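Local coordinates for delta-1-pyrroline-5-carboxylate dehydrogenase, mitochondrial (Mus musculus, PDB 4E3X), which catalyses the NAD-dependent oxidation of L-glutamate gamma-semialdehyde to L-glutamate, the second step of proline breakdown in mitochondria, at residues Q157-I160 with D161-E165; E165-D168 with F169-N173; G216-L219 with A220-A224; W232-D236 with T237-A241; D530-G534 with P535-L539. One frame throughout, in Å; residues are numbered along the deposited sequence.

Contact 1 (Q157-I160 with D161-E165); sequences QAEI and DAAAE
The carbonyl oxygen of A158 is gripped twice. The amide of A162 reaches it at 2.8 Å (N to O), nearly end-on to the carbonyl, while D161 N comes in at 3.1 Å from well above the carbonyl plane. D161 N also makes a weak bond to the oxygen of Q157, so this donor is split between two acceptors. One residue on, the spacing widens: A164 N bonds to E159 O at 2.9 Å with a nearly straight N-H (172°), and E165 N takes I160 O at 3.0 Å. These i to i+5 steps are the wider pi-type turn at 161-165, set inside the long helix 155-180; E165, at the end of that turn, also lines the pocket of a bound proline. Small alanines suit the turn, since the CB of A163 must fit 3.4 Å from E159 O and that of A164 packs against the oxygens of both E159 and I160. E159, with CG anti to its own N (chi1 163°) and the chain then bent, lays OE1 beside the A163 methyl, and its OE2 meets R140 and the amide of L38. D161 accepts the amide of A214 with OD1 and that of T213 with OD2, which also salt-bridges K153. Q157 OE1 accepts from K347.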
# COMPACT_ATOMS: atom_id res chain seq x y z
N GLN B 157 9.27 -8.87 29.97
CA GLN B 157 8.62 -9.08 28.69
C GLN B 157 7.27 -8.35 28.64
O GLN B 157 6.89 -7.80 27.62
CB GLN B 157 8.46 -10.58 28.38
CG GLN B 157 9.77 -11.27 28.02
CD GLN B 157 10.48 -10.60 26.85
OE1 GLN B 157 9.89 -10.39 25.80
NE2 GLN B 157 11.74 -10.24 27.05
N ALA B 158 6.57 -8.30 29.77
CA ALA B 158 5.32 -7.56 29.82
C ALA B 158 5.60 -6.06 29.69
O ALA B 158 4.90 -5.35 28.97
CB ALA B 158 4.59 -7.86 31.10
N GLU B 159 6.63 -5.60 30.38
CA GLU B 159 7.00 -4.18 30.39
C GLU B 159 7.33 -3.65 29.00
O GLU B 159 6.87 -2.57 28.62
CB GLU B 159 8.17 -3.94 31.35
CG GLU B 159 8.90 -2.62 31.15
CD GLU B 159 8.14 -1.40 31.66
OE1 GLU B 159 6.98 -1.53 32.11
OE2 GLU B 159 8.73 -0.30 31.62
N ILE B 160 8.13 -4.39 28.24
CA ILE B 160 8.50 -3.91 26.91
C ILE B 160 7.35 -3.97 25.91
O ILE B 160 7.40 -3.29 24.89
CB ILE B 160 9.74 -4.63 26.33
CG1 ILE B 160 9.44 -6.09 26.01
CG2 ILE B 160 10.93 -4.48 27.27
CD1 ILE B 160 10.63 -6.84 25.41
N ASP B 161 6.32 -4.74 26.24
CA ASP B 161 5.18 -4.99 25.36
C ASP B 161 3.97 -4.12 25.75
O ASP B 161 3.66 -3.13 25.08
CB ASP B 161 4.83 -6.49 25.41
CG ASP B 161 3.49 -6.83 24.75
OD1 ASP B 161 2.98 -6.02 23.95
OD2 ASP B 161 2.96 -7.93 25.04
N ALA B 162 3.27 -4.52 26.81
CA ALA B 162 2.00 -3.88 27.19
C ALA B 162 2.17 -2.44 27.61
O ALA B 162 1.24 -1.64 27.49
CB ALA B 162 1.31 -4.68 28.28
N ALA B 163 3.34 -2.11 28.14
CA ALA B 163 3.63 -0.72 28.43
C ALA B 163 4.38 -0.09 27.26
O ALA B 163 3.78 0.55 26.42
CB ALA B 163 4.41 -0.58 29.73
N ALA B 164 5.69 -0.31 27.17
CA ALA B 164 6.52 0.47 26.26
C ALA B 164 6.09 0.44 24.80
O ALA B 164 5.87 1.49 24.21
CB ALA B 164 7.98 0.08 26.38
N GLU B 165 5.95 -0.74 24.21
CA GLU B 165 5.63 -0.79 22.79
C GLU B 165 4.25 -0.22 22.49
O GLU B 165 4.09 0.51 21.52
CB GLU B 165 5.74 -2.21 22.24
CG GLU B 165 5.68 -2.24 20.72
CD GLU B 165 6.02 -3.60 20.15
OE1 GLU B 165 5.69 -4.61 20.79
OE2 GLU B 165 6.63 -3.64 19.06

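Contact 2 (E165-D168 with F169-N173); sequences ELID and FFRFN
Four backbone hydrogen bonds join E165-D168 to F169-N173, each from a donor four residues on and each close to straight; the shortest, at 2.8 Å, are F169 N to E165 O and F172 N to D168 O. This regular turn brings side chains four apart alongside one another, pointing the same way.

Among the contacts to flat groups, L166 sends CD1 over a face of the F170 ring, a CH-pi contact 3.9 Å from the centroid. Its CG stands anti to the backbone N (chi1 178°), which carries the branch forward along the helix to that ring. E165 lies alongside F169 instead, its CG 3.6 Å from CE2, with carboxylate and ring planes only 10° apart. I167 CG2 sits on one face of the R171 guanidinium, 3.2 Å from NH1, so a branched apolar residue supports the flat cation. F172 has D168 O in its ring plane, at the edge.

On the polar side, D168 and R171 meet through water 1, which donates to D168 OD1 and accepts from R171 NH1; E35 supplies a salt bridge to R171 and its amide to D168.

The large rings suit a buried helix: F169 packs on N218 of helix 213-225 and F170 on L249 of helix 239-251, while E165 touches bound proline in the active-site pocket of this aldehyde dehydrogenase fold.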
# COMPACT_ATOMS: atom_id res chain seq x y z
N GLU B 165 5.95 -0.74 24.21
CA GLU B 165 5.63 -0.79 22.79
C GLU B 165 4.25 -0.22 22.49
O GLU B 165 4.09 0.51 21.52
CB GLU B 165 5.74 -2.21 22.24
CG GLU B 165 5.68 -2.24 20.72
CD GLU B 165 6.02 -3.60 20.15
OE1 GLU B 165 5.69 -4.61 20.79
OE2 GLU B 165 6.63 -3.64 19.06
N LEU B 166 3.26 -0.56 23.31
CA LEU B 166 1.90 -0.08 23.10
C LEU B 166 1.83 1.44 23.23
O LEU B 166 1.25 2.14 22.39
CB LEU B 166 0.96 -0.75 24.09
CG LEU B 166 -0.50 -0.29 23.98
CD1 LEU B 166 -1.00 -0.43 22.55
CD2 LEU B 166 -1.36 -1.10 24.93
N ILE B 167 2.43 1.95 24.30
CA ILE B 167 2.51 3.38 24.51
C ILE B 167 3.21 4.07 23.32
O ILE B 167 2.73 5.09 22.81
CB ILE B 167 3.26 3.69 25.82
CG1 ILE B 167 2.40 3.31 27.03
CG2 ILE B 167 3.66 5.15 25.90
CD1 ILE B 167 3.21 3.19 28.32
N ASP B 168 4.31 3.49 22.86
CA ASP B 168 5.04 4.06 21.73
C ASP B 168 4.22 4.03 20.44
O ASP B 168 4.25 5.00 19.67
CB ASP B 168 6.37 3.34 21.50
CG ASP B 168 7.42 3.65 22.58
OD1 ASP B 168 7.23 4.58 23.37
OD2 ASP B 168 8.46 2.95 22.60
N PHE B 169 3.50 2.94 20.16
CA PHE B 169 2.62 2.92 18.99
C PHE B 169 1.65 4.10 19.07
O PHE B 169 1.47 4.83 18.10
CB PHE B 169 1.78 1.64 18.92
CG PHE B 169 2.49 0.46 18.30
CD1 PHE B 169 3.19 0.58 17.11
CD2 PHE B 169 2.39 -0.79 18.90
CE1 PHE B 169 3.81 -0.54 16.54
CE2 PHE B 169 3.00 -1.91 18.33
CZ PHE B 169 3.71 -1.78 17.15
N PHE B 170 1.01 4.26 20.22
CA PHE B 170 0.00 5.31 20.36
C PHE B 170 0.61 6.70 20.18
O PHE B 170 0.05 7.54 19.47
CB PHE B 170 -0.72 5.20 21.70
CG PHE B 170 -1.73 4.08 21.76
CD1 PHE B 170 -1.97 3.25 20.67
CD2 PHE B 170 -2.44 3.86 22.93
CE1 PHE B 170 -2.91 2.23 20.75
CE2 PHE B 170 -3.38 2.85 23.01
CZ PHE B 170 -3.61 2.02 21.92
N ARG B 171 1.76 6.95 20.80
CA ARG B 171 2.38 8.29 20.71
C ARG B 171 2.99 8.57 19.35
O ARG B 171 2.77 9.63 18.76
CB ARG B 171 3.42 8.52 21.81
CG ARG B 171 2.86 8.50 23.22
CD ARG B 171 3.69 9.39 24.13
NE ARG B 171 3.33 9.25 25.55
CZ ARG B 171 4.06 8.58 26.44
NH1 ARG B 171 5.18 7.97 26.07
NH2 ARG B 171 3.65 8.49 27.70
N PHE B 172 3.78 7.63 18.84
CA PHE B 172 4.43 7.83 17.54
C PHE B 172 3.44 7.86 16.39
O PHE B 172 3.57 8.70 15.49
CB PHE B 172 5.52 6.79 17.31
CG PHE B 172 6.82 7.10 18.01
CD1 PHE B 172 7.83 7.80 17.36
CD2 PHE B 172 7.01 6.72 19.33
CE1 PHE B 172 9.02 8.11 18.02
CE2 PHE B 172 8.20 7.03 19.98
CZ PHE B 172 9.20 7.71 19.32
N ASN B 173 2.45 6.98 16.38
CA ASN B 173 1.44 7.05 15.31
C ASN B 173 0.67 8.36 15.37
O ASN B 173 0.35 8.94 14.34
CB ASN B 173 0.50 5.85 15.33
CG ASN B 173 1.12 4.62 14.71
OD1 ASN B 173 1.89 4.72 13.75
ND2 ASN B 173 0.78 3.45 15.25
O HOH W 1 6.11 7.13 23.50

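Contact 3 (G216-L219 with A220-A224); sequences GGNL and AGAPA
The amide group of N218 presents its OD1 to the methyl of A222, 3.6 Å from CB, while the ring of P223 sets its CD against L219 O at 3.1 Å. With CG anti to the backbone N (chi1 -173°), the N218 amide is carried forward to A222. P532 and Y537 lie against its ND2 end, F169 packs on the CB of N218, and N173 ND2 is close to OD1. The proline ring also touches L219 O through CG, and because its nitrogen has no hydrogen it cannot donate to that oxygen: helix 213-225 kinks here, and N283 ND2 bonds to L219 O instead. This is the helix of the beta-alpha-beta crossover from strand 203-207 to strand 230-233 in the Rossmann-like NAD-binding domain. Before the kink the usual i to i+4 bonds are kept, though not all equally straight. A220 N reaches G216 O at 3.2 Å, G221 N reaches G217 O at 2.8 Å with a more bent N-H (134°), and A222 N reaches N218 O at 2.9 Å. Glycine at G216 is consistent with the close approach of S208, an NAD-binding residue, and W232. The small methyls of A220, against W232, and of A222, against N173 and Y537, suit close packing.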
# COMPACT_ATOMS: atom_id res chain seq x y z
N GLY B 216 -2.26 -5.91 19.27
CA GLY B 216 -3.70 -5.73 19.21
C GLY B 216 -4.09 -4.26 19.26
O GLY B 216 -4.92 -3.79 18.49
N GLY B 217 -3.47 -3.54 20.19
CA GLY B 217 -3.72 -2.11 20.31
C GLY B 217 -3.40 -1.37 19.03
O GLY B 217 -4.15 -0.48 18.62
N ASN B 218 -2.30 -1.74 18.38
CA ASN B 218 -1.91 -1.08 17.13
C ASN B 218 -2.78 -1.50 15.94
O ASN B 218 -3.15 -0.66 15.12
CB ASN B 218 -0.43 -1.34 16.83
CG ASN B 218 0.05 -0.56 15.64
OD1 ASN B 218 -0.14 0.66 15.57
ND2 ASN B 218 0.66 -1.24 14.68
N LEU B 219 -3.08 -2.78 15.82
CA LEU B 219 -3.87 -3.26 14.68
C LEU B 219 -5.26 -2.62 14.63
O LEU B 219 -5.76 -2.32 13.55
CB LEU B 219 -4.01 -4.78 14.72
CG LEU B 219 -2.77 -5.60 14.41
CD1 LEU B 219 -3.12 -7.06 14.57
CD2 LEU B 219 -2.24 -5.34 13.00
N ALA B 220 -5.88 -2.43 15.79
CA ALA B 220 -7.17 -1.76 15.86
C ALA B 220 -7.01 -0.24 15.95
O ALA B 220 -7.79 0.51 15.37
CB ALA B 220 -7.97 -2.29 17.05
N GLY B 221 -6.00 0.21 16.68
CA GLY B 221 -5.82 1.62 16.98
C GLY B 221 -5.33 2.47 15.82
O GLY B 221 -5.80 3.59 15.63
N ALA B 222 -4.36 1.97 15.06
CA ALA B 222 -3.83 2.76 13.95
C ALA B 222 -4.89 3.08 12.88
O ALA B 222 -5.02 4.24 12.49
CB ALA B 222 -2.59 2.11 13.37
N PRO B 223 -5.69 2.08 12.44
CA PRO B 223 -6.75 2.45 11.50
C PRO B 223 -7.76 3.43 12.11
O PRO B 223 -8.19 4.36 11.43
CB PRO B 223 -7.39 1.10 11.14
CG PRO B 223 -6.28 0.09 11.38
CD PRO B 223 -5.58 0.61 12.60
N ALA B 224 -8.12 3.24 13.39
CA ALA B 224 -9.06 4.16 14.02
C ALA B 224 -8.50 5.59 14.05
O ALA B 224 -9.23 6.56 13.81
CB ALA B 224 -9.42 3.68 15.41

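Contact 4 (W232-D236 with T237-A241); sequences WKPSD and TAMLA
S235 and T237 bring their hydroxyls together, OG1 of T237 donating to OG of S235 at 3.1 Å. The same OG also accepts from the backbone amide of T237 at 3.3 Å, so one small side chain holds both groups of the residue two places on. Two torsions set the meeting: OG of S235 stands anti to its own N (chi1 169°), and OG1 of T237 lies between its N and carbonyl carbon (chi1 39°), which places it within bonding distance of S235 OG.

M239 approaches from the other direction. Its flexible chain, bent at chi2 and chi3, folds back until CE rests 3.4 Å from S235 O and 4.1 Å from P234 CB. An unbranched, pliable thioether can follow this curve, and F94 and F261 pack against it as well. The rigid P234 ring in turn puts CG over one face of the W232 ring, toward its rim, 3.9 Å above the plane.

The backbone closes the turn: A238 N donates to S235 O at 3.0 Å from well above the carbonyl plane, followed by a weak bond from M239 N to D236 O. D236 OD2 is hydrogen-bonded to Y96 OH, and A238 takes the N-cap position.

Such a tight turn leads from strand 230-233 into helix 239-251, a beta-alpha connection of the Rossmann-like NAD-binding domain; its strand end carries K233, a residue of the NAD site.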
# COMPACT_ATOMS: atom_id res chain seq x y z
N TRP B 232 -12.66 -5.33 15.93
CA TRP B 232 -11.46 -5.94 16.49
C TRP B 232 -11.78 -7.30 17.08
O TRP B 232 -12.51 -7.39 18.07
CB TRP B 232 -10.87 -5.03 17.55
CG TRP B 232 -9.63 -5.54 18.21
CD1 TRP B 232 -8.78 -6.52 17.75
CD2 TRP B 232 -9.07 -5.07 19.44
NE1 TRP B 232 -7.73 -6.68 18.64
CE2 TRP B 232 -7.91 -5.82 19.69
CE3 TRP B 232 -9.47 -4.11 20.38
CZ2 TRP B 232 -7.12 -5.61 20.82
CZ3 TRP B 232 -8.69 -3.91 21.50
CH2 TRP B 232 -7.54 -4.66 21.72
N LYS B 233 -11.24 -8.34 16.44
CA LYS B 233 -11.25 -9.70 16.99
C LYS B 233 -9.92 -9.93 17.70
O LYS B 233 -8.92 -10.23 17.06
CB LYS B 233 -11.43 -10.73 15.87
CG LYS B 233 -11.42 -12.18 16.37
CD LYS B 233 -10.72 -13.11 15.36
CE LYS B 233 -10.43 -14.50 15.91
NZ LYS B 233 -9.58 -14.46 17.13
N PRO B 234 -9.90 -9.79 19.03
CA PRO B 234 -8.65 -10.02 19.76
C PRO B 234 -8.35 -11.52 19.88
O PRO B 234 -9.23 -12.35 19.67
CB PRO B 234 -8.91 -9.42 21.15
CG PRO B 234 -10.23 -8.73 21.06
CD PRO B 234 -10.98 -9.40 19.95
N SER B 235 -7.12 -11.84 20.25
CA SER B 235 -6.72 -13.22 20.45
C SER B 235 -7.34 -13.81 21.71
O SER B 235 -7.27 -13.19 22.78
CB SER B 235 -5.22 -13.30 20.58
OG SER B 235 -4.83 -14.58 21.02
N ASP B 236 -7.94 -14.99 21.59
CA ASP B 236 -8.51 -15.69 22.73
C ASP B 236 -7.52 -15.77 23.90
O ASP B 236 -7.89 -15.62 25.06
CB ASP B 236 -8.89 -17.12 22.36
CG ASP B 236 -10.01 -17.22 21.34
OD1 ASP B 236 -10.57 -16.19 20.92
OD2 ASP B 236 -10.33 -18.36 20.98
N THR B 237 -6.26 -16.04 23.57
CA THR B 237 -5.25 -16.30 24.59
C THR B 237 -4.59 -15.02 25.12
O THR B 237 -3.68 -15.09 25.95
CB THR B 237 -4.21 -17.32 24.08
OG1 THR B 237 -3.92 -17.06 22.71
CG2 THR B 237 -4.77 -18.73 24.16
N ALA B 238 -5.10 -13.86 24.68
CA ALA B 238 -4.68 -12.57 25.23
C ALA B 238 -5.89 -11.71 25.59
O ALA B 238 -5.80 -10.49 25.63
CB ALA B 238 -3.78 -11.82 24.25
N MET B 239 -7.03 -12.35 25.85
CA MET B 239 -8.27 -11.60 26.03
C MET B 239 -8.25 -10.61 27.20
O MET B 239 -8.72 -9.47 27.06
CB MET B 239 -9.44 -12.58 26.16
CG MET B 239 -10.81 -11.94 26.02
SD MET B 239 -11.04 -11.17 24.40
CE MET B 239 -10.60 -12.50 23.32
N LEU B 240 -7.75 -11.07 28.34
CA LEU B 240 -7.74 -10.26 29.55
C LEU B 240 -7.01 -8.92 29.33
O LEU B 240 -7.56 -7.85 29.60
CB LEU B 240 -7.08 -11.05 30.68
CG LEU B 240 -7.10 -10.42 32.07
CD1 LEU B 240 -8.52 -10.40 32.65
CD2 LEU B 240 -6.13 -11.17 33.00
N ALA B 241 -5.79 -8.97 28.82
CA ALA B 241 -5.05 -7.74 28.56
C ALA B 241 -5.65 -6.94 27.41
O ALA B 241 -5.64 -5.70 27.44
CB ALA B 241 -3.58 -8.03 28.30

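Contact 5 (D530-G534 with P535-L539); sequences DKPGG and PHYIL
P535 continues directly from G534, its ring CD set beside the G534 carbonyl carbon, and its CG lies over the centre of one face of the H536 imidazole, 3.9 Å above the plane. The fixed phi of proline suits the exit from the bend. H536 then uses its backbone N to hold water 2 at 2.9 Å, and the water donates to K531 O, tying the two sides of the loop together. Y537 carries most of the contact. With CG anti to the backbone N (chi1 -179°), its ring turns one face to P532, whose CB sits 3.7 Å from the ring centroid and only 9° off the normal, a CH-pi contact. D530 O lies in the ring plane at the edge, 3.5 Å from CD1, and makes a CA-H...O contact with Y537 CA as well. The segment the ring folds back against is a type II beta turn from K531 to G534, closed by G534 N to K531 O at 3.0 Å; the positive phi of G533, with the P532 oxygen close by, is one that glycine accommodates readily. The tyrosine also suits the place at its polar end, since OH bonds to N283. I538 N bonds to water 3, which lies 2.8 Å from G534 O and may donate to it. L539 packs on L539 of the second subunit, as P535 and H536 pack on its E183 and Y197.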
# COMPACT_ATOMS: atom_id res chain seq x y z
N ASP B 530 4.42 -3.66 5.92
CA ASP B 530 3.93 -2.29 5.97
C ASP B 530 4.62 -1.47 7.06
O ASP B 530 4.30 -0.30 7.25
CB ASP B 530 2.41 -2.27 6.13
CG ASP B 530 1.72 -2.91 4.96
OD1 ASP B 530 1.88 -2.40 3.83
OD2 ASP B 530 1.04 -3.94 5.16
N LYS B 531 5.55 -2.11 7.77
CA LYS B 531 6.42 -1.44 8.73
C LYS B 531 5.70 -0.64 9.83
O LYS B 531 5.98 0.54 10.03
CB LYS B 531 7.46 -0.55 8.02
CG LYS B 531 8.56 -1.34 7.33
CD LYS B 531 9.29 -2.28 8.30
CE LYS B 531 10.70 -2.64 7.83
NZ LYS B 531 11.32 -3.64 8.74
N PRO B 532 4.81 -1.31 10.58
CA PRO B 532 4.33 -0.69 11.82
C PRO B 532 5.53 -0.32 12.69
O PRO B 532 6.51 -1.07 12.76
CB PRO B 532 3.48 -1.79 12.47
CG PRO B 532 4.01 -3.07 11.88
CD PRO B 532 4.35 -2.71 10.46
N GLY B 533 5.45 0.83 13.34
CA GLY B 533 6.57 1.36 14.09
C GLY B 533 7.33 2.42 13.32
O GLY B 533 8.17 3.13 13.89
N GLY B 534 7.05 2.53 12.03
CA GLY B 534 7.61 3.59 11.21
C GLY B 534 6.57 4.58 10.73
O GLY B 534 5.38 4.41 10.97
N PRO B 535 7.02 5.62 10.02
CA PRO B 535 6.19 6.77 9.66
C PRO B 535 5.22 6.51 8.50
O PRO B 535 4.36 7.35 8.23
CB PRO B 535 7.23 7.82 9.26
CG PRO B 535 8.37 7.01 8.73
CD PRO B 535 8.42 5.79 9.60
N HIS B 536 5.36 5.38 7.82
CA HIS B 536 4.57 5.14 6.61
C HIS B 536 3.39 4.19 6.82
O HIS B 536 2.50 4.11 5.97
CB HIS B 536 5.47 4.61 5.50
CG HIS B 536 6.62 5.51 5.19
ND1 HIS B 536 7.93 5.09 5.26
CD2 HIS B 536 6.65 6.81 4.82
CE1 HIS B 536 8.72 6.10 4.95
NE2 HIS B 536 7.98 7.15 4.67
N TYR B 537 3.40 3.46 7.93
CA TYR B 537 2.36 2.48 8.21
C TYR B 537 0.95 3.06 8.11
O TYR B 537 0.06 2.43 7.53
CB TYR B 537 2.59 1.92 9.60
CG TYR B 537 1.62 0.85 10.06
CD1 TYR B 537 1.59 -0.39 9.45
CD2 TYR B 537 0.78 1.08 11.14
CE1 TYR B 537 0.73 -1.38 9.89
CE2 TYR B 537 -0.09 0.10 11.59
CZ TYR B 537 -0.10 -1.14 10.97
OH TYR B 537 -0.95 -2.13 11.42
N ILE B 538 0.76 4.26 8.66
CA ILE B 538 -0.57 4.87 8.68
C ILE B 538 -1.11 5.14 7.28
O ILE B 538 -2.33 5.24 7.10
CB ILE B 538 -0.62 6.17 9.51
CG1 ILE B 538 0.48 7.13 9.06
CG2 ILE B 538 -0.55 5.87 11.00
CD1 ILE B 538 0.34 8.52 9.63
N LEU B 539 -0.23 5.22 6.29
CA LEU B 539 -0.65 5.48 4.91
C LEU B 539 -1.51 4.36 4.33
O LEU B 539 -2.27 4.58 3.39
CB LEU B 539 0.54 5.77 4.01
CG LEU B 539 1.23 7.09 4.31
CD1 LEU B 539 2.59 7.17 3.64
CD2 LEU B 539 0.34 8.24 3.87
O HOH W 2 6.50 2.72 8.30
O HOH W 3 2.74 5.21 10.80

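Contacts 1 and 2 follow each other on helix 155-180 and share E165; D161 O lies 3.1 Å from L166 N across their junction, probably a hydrogen bond. Contact 3, on helix 213-225, packs beside contact 2, with centres about 10 Å apart, and touches contact 4 through W232 of the next strand, 230-233. Contact 5 comes last in the chain, yet its loop folds back on both helices, about 12 Å between centres from contacts 2 and 3 alike. Contacts 4 and 5, about 23 Å apart between centres, do not touch. Helix 213-225 thus lies between the NAD-binding strands and the pocket side formed by helix 155-180 and the loop 530-539, which also reaches the second subunit.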